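Local coordinates for protein putative aldehyde dehydrogenase (Burkholderia cenocepacia, PDB 4YWE) that probably oxidises aldehydes with NAD or NADP as electron acceptor, as a member of the aldehyde dehydrogenase family, and binds metal ions, at residues 151-156 / 229-234; 254-259 / 465-470; 438-443 / 454-459. All blocks are in the same frame, centred on the assembly; numbering follows the deposited sequence.

Interaction 1 comes first along the chain and closes before interaction 2 opens; interaction 3 is nested inside the long loop that interaction 2 closes. Interactions 1 and 2 share one mixed sheet, in which strand 229-233 pairs with both 139-155 and 253-256, and their centres lie about 10 Å apart. Interaction 3 starts from 440-443, the last strand of the other mixed sheet, and its centre is about 9 Å from that of interaction 2 but about 19 Å from that of interaction 1. Glu-256, the predicted active-site residue, lies beside Thr-233 of interaction 1 and Phe-456 of interaction 3, so all three contacts converge on it.

Interaction 1: 151-156 / 229-234; sequences TGHIVP and HISFTG
Gly-152 and His-229 open a parallel ladder between the 151-155 part of strand 139-155 and strand 229-233, whose axes run 13° apart and approach to 4.6 Å. Gly-152 N donates to His-229 O at 2.7 Å, Ser-231 N to Gly-152 O at 2.8 Å, and Ile-154 N to Ser-231 O at 3.0 Å. The next rung is weak: Thr-233 N stands 3.4 Å from Ile-154 O.

On the face carrying Ile-154 and Phe-232, the CB and CG2 of the isoleucine lean obliquely on the CD1 corner of the ring, CB to CD1 being 3.6 Å. A chi1 of 179° swings the ring beside the carbonyl carbon of Phe-232, with CD1 next to Ile-154. Beyond the bonded residues, Pro-156 lays CG and CD against the carbonyl of Thr-233, and its CG meets CG2 of that threonine at 3.8 Å.

The face of Thr-151, His-153, His-229 and Ser-231 is polar. A water joins Ile-154 O, Ser-231 OG and Thr-233 OG1, donating to the first two, while Thr-151 OG1 and His-153 NE2 share a hydrogen bond of 2.8 Å. Further out, Ser-167 holds His-153 ND1 and Ser-231 OG, Glu-467 also bonds Ser-231 OG, and Arg-166 bonds Thr-233 OG1.

Flanked by strands 177-182 and 253-256, the pair belongs to the parallel core of the Rossmann-like cofactor-binding domain of aldehyde dehydrogenases, ending beside the predicted active-site Glu-256.

Interaction 2: 254-259 / 465-470; sequences TLELGG and GREKGF
Thr-254 and Glu-256 both point their side chains from the strand toward the loop 465-470, where they meet Gly-465 and Glu-467. The contacts of Thr-254 CG2 and Glu-467 CG are van der Waals in range. Thr-254 CG2 sits 3.9 Å from Glu-467 OE2 and also faces Gly-465 CA, where the backbone calls for glycine: a CB would be jammed against the preceding carbonyl O and tight to that methyl. Glu-256 bends at chi2 (-79°), which brings OE2 over Glu-467, 3.7 Å from its CG; the two carboxylate planes stand 61° apart.

Water adds a polar link. One molecule donates to Glu-467 OE2 at 2.8 Å and hydrogen-bonds Thr-254 OG1 at 3.2 Å. The strongest polar partner of this carboxylate is Ser-231 OG.

Hydrogen bonds from Arg-466 shape the loop. The side chain folds back so that NH1 bonds Gly-465 O at 2.8 Å, approaching from above the carbonyl plane although the oxygen lies close to the guanidinium plane. NH1 also bonds Gly-458 O, and NE bonds Leu-479 O of the second subunit.

Loop 465-470 is thus packed beside Glu-256, the predicted active-site glutamate within the glutamate signature of aldehyde dehydrogenases.

Interaction 3: 438-443 / 454-459; sequences AGQVFI and LPFGGV
Gly-439 CA, just before the strand, makes a CA-H...O contact of 3.2 Å with Gly-457 O, and the touching parts run 134° from each other. The contact joins strand 440-443, the edge strand within this chain of the catalytic-domain sheet of the aldehyde dehydrogenase fold, to the loop that follows it. A strand of the second subunit continues that sheet in parallel, pairing with Gln-440 to Ile-443.

Gln-440 carries most of the side-chain contact. Its chain is extended beyond CG, carrying the terminal amide to the edge of the Phe-456 ring, within reach of Pro-455 O. NE2 donates to Pro-455 O at 3.1 Å through a bent bond (140°) that arrives above the carbonyl plane. Both amide ends sit along the ring's edge, OE1 being 3.4 Å from Phe-456 CD1, with amide and ring planes 83° apart. That ring also has Lys-468 as a cation-pi partner and touches Glu-256, the predicted active-site residue.

A water touches both Gly-439 O and Pro-455 O. Two residues further along the strand from Gln-440, the Phe-442 ring meets Leu-454 CD1 at its edge, near the ring plane and 3.9 Å from Phe-442 CE1.

Interaction 1: 151-156 / 229-234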
ATOM      1  N   THR A 151      -2.675  19.267 -16.915  1.00 12.42           N
ATOM      2  CA  THR A 151      -3.640  18.248 -17.308  1.00 16.27           C
ATOM      3  C   THR A 151      -4.794  18.854 -18.095  1.00 15.04           C
ATOM      4  O   THR A 151      -5.335  19.893 -17.719  1.00 16.46           O
ATOM      5  CB  THR A 151      -4.208  17.498 -16.087  1.00 14.49           C
ATOM      6  OG1 THR A 151      -4.750  18.440 -15.155  1.00 18.06           O
ATOM      7  CG2 THR A 151      -3.116  16.685 -15.407  1.00 11.27           C
ATOM      8  N   GLY A 152      -5.157  18.201 -19.194  1.00 14.89           N
ATOM      9  CA  GLY A 152      -6.292  18.621 -19.995  1.00 12.02           C
ATOM     10  C   GLY A 152      -7.535  17.839 -19.627  1.00 13.52           C
ATOM     11  O   GLY A 152      -7.467  16.634 -19.377  1.00 12.14           O
ATOM     12  N   HIS A 153      -8.676  18.518 -19.595  1.00 12.50           N
ATOM     13  CA  HIS A 153      -9.914  17.890 -19.153  1.00 11.71           C
ATOM     14  C   HIS A 153     -11.055  18.129 -20.134  1.00 15.71           C
ATOM     15  O   HIS A 153     -11.468  19.268 -20.355  1.00 16.25           O
ATOM     16  CB  HIS A 153     -10.300  18.407 -17.765  1.00 14.74           C
ATOM     17  CG  HIS A 153      -9.237  18.209 -16.730  1.00 15.44           C
ATOM     18  ND1 HIS A 153      -9.251  17.155 -15.841  1.00 11.23           N
ATOM     19  CD2 HIS A 153      -8.127  18.928 -16.443  1.00 16.70           C
ATOM     20  CE1 HIS A 153      -8.195  17.234 -15.051  1.00 11.22           C
ATOM     21  NE2 HIS A 153      -7.497  18.301 -15.395  1.00 16.78           N
ATOM     22  N   ILE A 154     -11.558  17.049 -20.723  1.00 11.75           N
ATOM     23  CA  ILE A 154     -12.725  17.125 -21.590  1.00 17.22           C
ATOM     24  C   ILE A 154     -13.951  16.677 -20.804  1.00 15.35           C
ATOM     25  O   ILE A 154     -14.077  15.506 -20.448  1.00 18.80           O
ATOM     26  CB  ILE A 154     -12.543  16.282 -22.863  1.00 22.36           C
ATOM     27  CG1 ILE A 154     -11.217  16.621 -23.547  1.00 24.83           C
ATOM     28  CG2 ILE A 154     -13.713  16.498 -23.815  1.00 24.03           C
ATOM     29  CD1 ILE A 154     -11.118  18.056 -24.010  1.00 24.71           C
ATOM     30  N   VAL A 155     -14.847  17.618 -20.530  1.00 15.62           N
ATOM     31  CA  VAL A 155     -16.012  17.350 -19.699  1.00 15.49           C
ATOM     32  C   VAL A 155     -17.287  17.403 -20.536  1.00 17.21           C
ATOM     33  O   VAL A 155     -17.511  18.366 -21.268  1.00 22.27           O
ATOM     34  CB  VAL A 155     -16.081  18.338 -18.521  1.00 14.37           C
ATOM     35  CG1 VAL A 155     -17.272  18.030 -17.626  1.00 14.68           C
ATOM     36  CG2 VAL A 155     -14.783  18.295 -17.725  1.00 12.17           C
ATOM     37  N   PRO A 156     -18.123  16.359 -20.436  1.00 17.49           N
ATOM     38  CA  PRO A 156     -19.366  16.289 -21.209  1.00 16.95           C
ATOM     39  C   PRO A 156     -20.530  17.044 -20.567  1.00 18.93           C
ATOM     40  O   PRO A 156     -20.368  17.674 -19.522  1.00 17.84           O
ATOM     41  CB  PRO A 156     -19.653  14.788 -21.262  1.00 17.47           C
ATOM     42  CG  PRO A 156     -19.066  14.262 -20.008  1.00 17.51           C
ATOM     43  CD  PRO A 156     -17.864  15.115 -19.691  1.00 16.66           C
ATOM     44  N   HIS A 229      -1.113  15.347 -19.820  1.00 15.12           N
ATOM     45  CA  HIS A 229      -2.063  14.259 -19.599  1.00 11.71           C
ATOM     46  C   HIS A 229      -3.481  14.739 -19.873  1.00 12.39           C
ATOM     47  O   HIS A 229      -3.832  15.875 -19.558  1.00 14.06           O
ATOM     48  CB  HIS A 229      -1.949  13.720 -18.171  1.00 13.61           C
ATOM     49  CG  HIS A 229      -3.039  12.765 -17.795  1.00 15.14           C
ATOM     50  ND1 HIS A 229      -2.948  11.406 -18.013  1.00 15.50           N
ATOM     51  CD2 HIS A 229      -4.246  12.972 -17.217  1.00 17.78           C
ATOM     52  CE1 HIS A 229      -4.051  10.820 -17.586  1.00 16.27           C
ATOM     53  NE2 HIS A 229      -4.855  11.747 -17.098  1.00 20.23           N
ATOM     54  N   ILE A 230      -4.295  13.870 -20.461  1.00 14.60           N
ATOM     55  CA  ILE A 230      -5.662  14.235 -20.805  1.00 12.08           C
ATOM     56  C   ILE A 230      -6.662  13.302 -20.136  1.00 12.67           C
ATOM     57  O   ILE A 230      -6.527  12.078 -20.198  1.00 10.51           O
ATOM     58  CB  ILE A 230      -5.871  14.240 -22.332  1.00 15.88           C
ATOM     59  CG1 ILE A 230      -4.929  15.245 -22.997  1.00 20.55           C
ATOM     60  CG2 ILE A 230      -7.319  14.565 -22.671  1.00 12.82           C
ATOM     61  CD1 ILE A 230      -5.077  15.315 -24.502  1.00 22.77           C
ATOM     62  N   SER A 231      -7.665  13.892 -19.496  1.00 10.69           N
ATOM     63  CA  SER A 231      -8.769  13.134 -18.925  1.00 10.46           C
ATOM     64  C   SER A 231     -10.015  13.321 -19.783  1.00 19.60           C
ATOM     65  O   SER A 231     -10.626  14.391 -19.780  1.00 19.58           O
ATOM     66  CB  SER A 231      -9.039  13.571 -17.485  1.00 10.42           C
ATOM     67  OG  SER A 231     -10.178  12.914 -16.958  1.00 13.71           O
ATOM     68  N   PHE A 232     -10.386  12.282 -20.525  1.00 13.56           N
ATOM     69  CA  PHE A 232     -11.517  12.376 -21.440  1.00 11.98           C
ATOM     70  C   PHE A 232     -12.732  11.597 -20.950  1.00 17.92           C
ATOM     71  O   PHE A 232     -12.611  10.479 -20.450  1.00 22.64           O
ATOM     72  CB  PHE A 232     -11.123  11.883 -22.837  1.00 10.90           C
ATOM     73  CG  PHE A 232     -12.252  11.925 -23.834  1.00 12.53           C
ATOM     74  CD1 PHE A 232     -12.487  13.066 -24.583  1.00 16.13           C
ATOM     75  CD2 PHE A 232     -13.077  10.826 -24.020  1.00 11.09           C
ATOM     76  CE1 PHE A 232     -13.524  13.111 -25.497  1.00 20.24           C
ATOM     77  CE2 PHE A 232     -14.115  10.865 -24.930  1.00 15.80           C
ATOM     78  CZ  PHE A 232     -14.338  12.007 -25.673  1.00 18.55           C
ATOM     79  N   THR A 233     -13.905  12.200 -21.116  1.00 13.88           N
ATOM     80  CA  THR A 233     -15.171  11.529 -20.856  1.00 10.79           C
ATOM     81  C   THR A 233     -16.173  11.897 -21.943  1.00 15.25           C
ATOM     82  O   THR A 233     -16.575  13.054 -22.059  1.00 18.74           O
ATOM     83  CB  THR A 233     -15.754  11.902 -19.482  1.00 18.73           C
ATOM     84  OG1 THR A 233     -14.819  11.557 -18.452  1.00 20.29           O
ATOM     85  CG2 THR A 233     -17.061  11.164 -19.245  1.00 17.58           C
ATOM     86  N   GLY A 234     -16.568  10.912 -22.743  1.00 13.07           N
ATOM     87  CA  GLY A 234     -17.505  11.146 -23.825  1.00 12.24           C
ATOM     88  C   GLY A 234     -17.739   9.928 -24.695  1.00 15.66           C
ATOM     89  O   GLY A 234     -17.514   8.797 -24.266  1.00 18.62           O
TER
HETATM   90  O   HOH W   1     -12.873  13.795 -18.201  1.00 21.78           O

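Interaction 2: 254-259 / 465-470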
ATOM      1  N   THR A 254      -6.783   9.270 -20.597  1.00 15.57           N
ATOM      2  CA  THR A 254      -7.719   8.412 -19.882  1.00 12.64           C
ATOM      3  C   THR A 254      -9.076   8.479 -20.575  1.00 12.40           C
ATOM      4  O   THR A 254      -9.595   9.565 -20.832  1.00 10.21           O
ATOM      5  CB  THR A 254      -7.856   8.822 -18.407  1.00 12.68           C
ATOM      6  OG1 THR A 254      -6.616   8.579 -17.731  1.00 17.65           O
ATOM      7  CG2 THR A 254      -8.959   8.022 -17.729  1.00 16.77           C
ATOM      8  N   LEU A 255      -9.640   7.317 -20.890  1.00 10.08           N
ATOM      9  CA  LEU A 255     -10.901   7.255 -21.621  1.00 12.26           C
ATOM     10  C   LEU A 255     -12.049   6.752 -20.755  1.00 12.35           C
ATOM     11  O   LEU A 255     -12.098   5.576 -20.393  1.00 12.82           O
ATOM     12  CB  LEU A 255     -10.761   6.356 -22.853  1.00 15.54           C
ATOM     13  CG  LEU A 255      -9.832   6.828 -23.973  1.00 10.67           C
ATOM     14  CD1 LEU A 255      -9.832   5.825 -25.112  1.00 10.95           C
ATOM     15  CD2 LEU A 255     -10.246   8.203 -24.470  1.00 13.58           C
ATOM     16  N   GLU A 256     -12.974   7.650 -20.431  1.00 10.10           N
ATOM     17  CA  GLU A 256     -14.203   7.278 -19.738  1.00 14.51           C
ATOM     18  C   GLU A 256     -15.368   7.338 -20.717  1.00 13.99           C
ATOM     19  O   GLU A 256     -16.030   8.367 -20.848  1.00 16.93           O
ATOM     20  CB  GLU A 256     -14.458   8.198 -18.543  1.00 13.93           C
ATOM     21  CG  GLU A 256     -13.431   8.073 -17.430  1.00 16.85           C
ATOM     22  CD  GLU A 256     -13.664   6.860 -16.547  1.00 19.11           C
ATOM     23  OE1 GLU A 256     -14.687   6.170 -16.732  1.00 18.82           O
ATOM     24  OE2 GLU A 256     -12.819   6.599 -15.665  1.00 18.89           O
ATOM     25  N   LEU A 257     -15.615   6.230 -21.406  1.00 15.48           N
ATOM     26  CA  LEU A 257     -16.582   6.215 -22.498  1.00 14.05           C
ATOM     27  C   LEU A 257     -17.948   5.697 -22.056  1.00 18.70           C
ATOM     28  O   LEU A 257     -18.230   5.596 -20.862  1.00 21.36           O
ATOM     29  CB  LEU A 257     -16.042   5.373 -23.654  1.00 12.26           C
ATOM     30  CG  LEU A 257     -14.589   5.689 -24.026  1.00 14.90           C
ATOM     31  CD1 LEU A 257     -14.110   4.800 -25.161  1.00 14.46           C
ATOM     32  CD2 LEU A 257     -14.428   7.161 -24.388  1.00 10.91           C
ATOM     33  N   GLY A 258     -18.796   5.375 -23.030  1.00 17.81           N
ATOM     34  CA  GLY A 258     -20.144   4.918 -22.749  1.00 14.99           C
ATOM     35  C   GLY A 258     -20.218   3.461 -22.337  1.00 18.29           C
ATOM     36  O   GLY A 258     -19.194   2.804 -22.150  1.00 17.87           O
ATOM     37  N   GLY A 259     -21.438   2.951 -22.194  1.00 16.69           N
ATOM     38  CA  GLY A 259     -21.630   1.572 -21.795  1.00 14.71           C
ATOM     39  C   GLY A 259     -23.003   1.005 -22.095  1.00 17.74           C
ATOM     40  O   GLY A 259     -23.914   1.722 -22.510  1.00 19.28           O
ATOM     41  N   GLY A 465      -8.529   2.967 -17.995  1.00 19.47           N
ATOM     42  CA  GLY A 465      -8.101   3.839 -16.919  1.00 16.51           C
ATOM     43  C   GLY A 465      -9.173   3.963 -15.855  1.00 15.16           C
ATOM     44  O   GLY A 465     -10.316   3.559 -16.069  1.00  9.29           O
ATOM     45  N   ARG A 466      -8.809   4.522 -14.706  1.00  9.51           N
ATOM     46  CA  ARG A 466      -9.744   4.638 -13.595  1.00  8.70           C
ATOM     47  C   ARG A 466      -9.770   6.049 -13.022  1.00 15.90           C
ATOM     48  O   ARG A 466      -8.727   6.684 -12.857  1.00 17.49           O
ATOM     49  CB  ARG A 466      -9.388   3.638 -12.490  1.00 13.49           C
ATOM     50  CG  ARG A 466      -9.506   2.175 -12.898  1.00 13.93           C
ATOM     51  CD  ARG A 466     -10.956   1.779 -13.147  1.00 14.23           C
ATOM     52  NE  ARG A 466     -11.086   0.381 -13.558  1.00 14.43           N
ATOM     53  CZ  ARG A 466     -11.065  -0.031 -14.824  1.00 17.20           C
ATOM     54  NH1 ARG A 466     -10.919   0.846 -15.808  1.00  9.21           N
ATOM     55  NH2 ARG A 466     -11.193  -1.322 -15.105  1.00 13.08           N
ATOM     56  N   GLU A 467     -10.971   6.539 -12.730  1.00 14.29           N
ATOM     57  CA  GLU A 467     -11.131   7.799 -12.017  1.00 13.65           C
ATOM     58  C   GLU A 467     -12.080   7.586 -10.839  1.00 16.35           C
ATOM     59  O   GLU A 467     -12.568   6.473 -10.635  1.00 15.43           O
ATOM     60  CB  GLU A 467     -11.630   8.902 -12.953  1.00 13.08           C
ATOM     61  CG  GLU A 467     -10.660   9.198 -14.095  1.00 12.37           C
ATOM     62  CD  GLU A 467     -10.816  10.591 -14.671  1.00 13.99           C
ATOM     63  OE1 GLU A 467     -11.822  11.260 -14.363  1.00 14.52           O
ATOM     64  OE2 GLU A 467      -9.922  11.019 -15.433  1.00 14.85           O
ATOM     65  N   LYS A 468     -12.322   8.649 -10.072  1.00 10.64           N
ATOM     66  CA  LYS A 468     -12.965   8.576  -8.755  1.00 12.79           C
ATOM     67  C   LYS A 468     -12.094   7.792  -7.770  1.00 14.53           C
ATOM     68  O   LYS A 468     -11.151   7.104  -8.164  1.00 10.14           O
ATOM     69  CB  LYS A 468     -14.358   7.938  -8.824  1.00 15.47           C
ATOM     70  CG  LYS A 468     -15.337   8.589  -9.781  1.00 12.22           C
ATOM     71  CD  LYS A 468     -16.706   7.942  -9.639  1.00 12.72           C
ATOM     72  CE  LYS A 468     -17.654   8.356 -10.751  1.00 18.16           C
ATOM     73  NZ  LYS A 468     -18.995   7.728 -10.579  1.00 16.76           N
ATOM     74  N   GLY A 469     -12.414   7.904  -6.485  1.00 18.97           N
ATOM     75  CA  GLY A 469     -11.676   7.200  -5.452  1.00 16.58           C
ATOM     76  C   GLY A 469     -10.221   7.615  -5.337  1.00 15.22           C
ATOM     77  O   GLY A 469      -9.752   8.489  -6.065  1.00 16.88           O
ATOM     78  N   PHE A 470      -9.504   6.980  -4.417  1.00 14.74           N
ATOM     79  CA  PHE A 470      -8.093   7.278  -4.203  1.00 14.97           C
ATOM     80  C   PHE A 470      -7.263   6.850  -5.410  1.00 12.69           C
ATOM     81  O   PHE A 470      -6.269   7.492  -5.753  1.00 12.61           O
ATOM     82  CB  PHE A 470      -7.587   6.581  -2.937  1.00 16.57           C
ATOM     83  CG  PHE A 470      -6.290   7.132  -2.416  1.00 18.05           C
ATOM     84  CD1 PHE A 470      -5.079   6.691  -2.924  1.00 18.31           C
ATOM     85  CD2 PHE A 470      -6.284   8.091  -1.418  1.00 17.99           C
ATOM     86  CE1 PHE A 470      -3.883   7.198  -2.444  1.00 18.29           C
ATOM     87  CE2 PHE A 470      -5.092   8.601  -0.934  1.00 18.17           C
ATOM     88  CZ  PHE A 470      -3.891   8.155  -1.449  1.00 17.23           C
TER
HETATM   89  O   HOH W   2      -7.161  10.423 -15.164  1.00 17.20           O
HETATM   90  O   HOH W   3     -12.643   4.134 -18.366  1.00 20.46           O

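Interaction 3: 438-443 / 454-459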
ATOM      1  N   ALA A 438     -16.315  -5.660 -16.001  1.00 18.96           N
ATOM      2  CA  ALA A 438     -16.729  -4.306 -15.654  1.00 19.29           C
ATOM      3  C   ALA A 438     -15.754  -3.684 -14.666  1.00 15.57           C
ATOM      4  O   ALA A 438     -15.087  -4.391 -13.913  1.00 17.77           O
ATOM      5  CB  ALA A 438     -18.139  -4.310 -15.072  1.00 21.46           C
ATOM      6  N   GLY A 439     -15.671  -2.358 -14.676  1.00 14.95           N
ATOM      7  CA  GLY A 439     -14.870  -1.647 -13.699  1.00 12.05           C
ATOM      8  C   GLY A 439     -15.501  -1.713 -12.322  1.00 16.29           C
ATOM      9  O   GLY A 439     -14.803  -1.720 -11.307  1.00 16.74           O
ATOM     10  N   GLN A 440     -16.830  -1.761 -12.292  1.00 11.64           N
ATOM     11  CA  GLN A 440     -17.572  -1.839 -11.039  1.00 14.08           C
ATOM     12  C   GLN A 440     -18.639  -2.927 -11.077  1.00 18.15           C
ATOM     13  O   GLN A 440     -19.330  -3.101 -12.081  1.00 20.91           O
ATOM     14  CB  GLN A 440     -18.229  -0.495 -10.715  1.00 11.30           C
ATOM     15  CG  GLN A 440     -17.258   0.606 -10.333  1.00 11.83           C
ATOM     16  CD  GLN A 440     -17.957   1.919 -10.051  1.00 11.52           C
ATOM     17  OE1 GLN A 440     -19.098   2.130 -10.462  1.00 17.76           O
ATOM     18  NE2 GLN A 440     -17.278   2.812  -9.341  1.00 13.32           N
ATOM     19  N   VAL A 441     -18.765  -3.658  -9.974  1.00 21.43           N
ATOM     20  CA  VAL A 441     -19.844  -4.623  -9.815  1.00 19.25           C
ATOM     21  C   VAL A 441     -20.597  -4.309  -8.528  1.00 17.51           C
ATOM     22  O   VAL A 441     -19.999  -4.208  -7.456  1.00 13.38           O
ATOM     23  CB  VAL A 441     -19.321  -6.072  -9.808  1.00 16.75           C
ATOM     24  CG1 VAL A 441     -20.473  -7.045  -9.628  1.00 16.81           C
ATOM     25  CG2 VAL A 441     -18.564  -6.375 -11.093  1.00 12.71           C
ATOM     26  N   PHE A 442     -21.910  -4.144  -8.636  1.00 14.52           N
ATOM     27  CA  PHE A 442     -22.729  -3.832  -7.471  1.00 14.82           C
ATOM     28  C   PHE A 442     -23.600  -5.020  -7.087  1.00 15.70           C
ATOM     29  O   PHE A 442     -24.309  -5.582  -7.923  1.00 16.96           O
ATOM     30  CB  PHE A 442     -23.593  -2.596  -7.736  1.00 15.16           C
ATOM     31  CG  PHE A 442     -22.798  -1.343  -7.969  1.00 16.17           C
ATOM     32  CD1 PHE A 442     -22.380  -0.563  -6.903  1.00 14.77           C
ATOM     33  CD2 PHE A 442     -22.466  -0.945  -9.253  1.00 21.03           C
ATOM     34  CE1 PHE A 442     -21.648   0.590  -7.113  1.00 20.70           C
ATOM     35  CE2 PHE A 442     -21.733   0.207  -9.471  1.00 19.27           C
ATOM     36  CZ  PHE A 442     -21.325   0.975  -8.399  1.00 19.58           C
ATOM     37  N   ILE A 443     -23.536  -5.402  -5.817  1.00 16.38           N
ATOM     38  CA  ILE A 443     -24.302  -6.534  -5.316  1.00 19.70           C
ATOM     39  C   ILE A 443     -25.503  -6.047  -4.517  1.00 22.82           C
ATOM     40  O   ILE A 443     -25.347  -5.397  -3.479  1.00 19.05           O
ATOM     41  CB  ILE A 443     -23.420  -7.468  -4.472  1.00 23.14           C
ATOM     42  CG1 ILE A 443     -22.300  -8.056  -5.333  1.00 25.61           C
ATOM     43  CG2 ILE A 443     -24.258  -8.573  -3.847  1.00 18.99           C
ATOM     44  CD1 ILE A 443     -21.408  -9.032  -4.600  1.00 28.25           C
ATOM     45  N   LEU A 454     -15.387   5.178  -4.984  1.00 13.48           N
ATOM     46  CA  LEU A 454     -15.326   3.969  -5.801  1.00 16.09           C
ATOM     47  C   LEU A 454     -14.675   4.234  -7.154  1.00 18.00           C
ATOM     48  O   LEU A 454     -15.238   4.954  -7.980  1.00 19.47           O
ATOM     49  CB  LEU A 454     -16.728   3.392  -6.007  1.00 16.63           C
ATOM     50  CG  LEU A 454     -17.623   3.309  -4.770  1.00 19.18           C
ATOM     51  CD1 LEU A 454     -18.963   2.684  -5.124  1.00 20.78           C
ATOM     52  CD2 LEU A 454     -16.940   2.530  -3.657  1.00 17.72           C
ATOM     53  N   PRO A 455     -13.488   3.648  -7.384  1.00 15.95           N
ATOM     54  CA  PRO A 455     -12.784   3.794  -8.662  1.00 16.13           C
ATOM     55  C   PRO A 455     -13.665   3.399  -9.843  1.00 17.94           C
ATOM     56  O   PRO A 455     -14.263   2.322  -9.843  1.00 14.44           O
ATOM     57  CB  PRO A 455     -11.592   2.846  -8.512  1.00 16.81           C
ATOM     58  CG  PRO A 455     -11.347   2.806  -7.038  1.00  9.20           C
ATOM     59  CD  PRO A 455     -12.718   2.835  -6.426  1.00  9.92           C
ATOM     60  N   PHE A 456     -13.742   4.281 -10.832  1.00 18.28           N
ATOM     61  CA  PHE A 456     -14.690   4.145 -11.930  1.00 17.96           C
ATOM     62  C   PHE A 456     -13.958   4.120 -13.265  1.00 14.26           C
ATOM     63  O   PHE A 456     -13.042   4.906 -13.492  1.00  9.93           O
ATOM     64  CB  PHE A 456     -15.700   5.297 -11.885  1.00 21.15           C
ATOM     65  CG  PHE A 456     -16.821   5.176 -12.879  1.00 17.75           C
ATOM     66  CD1 PHE A 456     -17.985   4.502 -12.553  1.00 17.30           C
ATOM     67  CD2 PHE A 456     -16.721   5.765 -14.131  1.00 18.93           C
ATOM     68  CE1 PHE A 456     -19.024   4.403 -13.463  1.00 18.79           C
ATOM     69  CE2 PHE A 456     -17.753   5.669 -15.043  1.00 20.22           C
ATOM     70  CZ  PHE A 456     -18.908   4.986 -14.709  1.00 19.26           C
ATOM     71  N   GLY A 457     -14.367   3.212 -14.143  1.00 11.58           N
ATOM     72  CA  GLY A 457     -13.741   3.070 -15.445  1.00  9.98           C
ATOM     73  C   GLY A 457     -14.189   1.808 -16.153  1.00 16.22           C
ATOM     74  O   GLY A 457     -14.777   0.918 -15.539  1.00 10.10           O
ATOM     75  N   GLY A 458     -13.910   1.717 -17.446  1.00 15.86           N
ATOM     76  CA  GLY A 458     -14.385   0.589 -18.223  1.00 17.73           C
ATOM     77  C   GLY A 458     -13.320  -0.296 -18.834  1.00 16.75           C
ATOM     78  O   GLY A 458     -12.123  -0.056 -18.685  1.00 17.31           O
ATOM     79  N   VAL A 459     -13.775  -1.345 -19.509  1.00 14.75           N
ATOM     80  CA  VAL A 459     -12.919  -2.167 -20.347  1.00 14.55           C
ATOM     81  C   VAL A 459     -13.539  -2.171 -21.736  1.00 15.25           C
ATOM     82  O   VAL A 459     -14.681  -1.747 -21.906  1.00 13.82           O
ATOM     83  CB  VAL A 459     -12.760  -3.595 -19.798  1.00 16.42           C
ATOM     84  CG1 VAL A 459     -12.084  -3.573 -18.433  1.00 15.67           C
ATOM     85  CG2 VAL A 459     -14.113  -4.290 -19.725  1.00 16.33           C
TER
HETATM   86  O   HOH W   4     -12.877   0.022 -10.442  1.00 11.66           O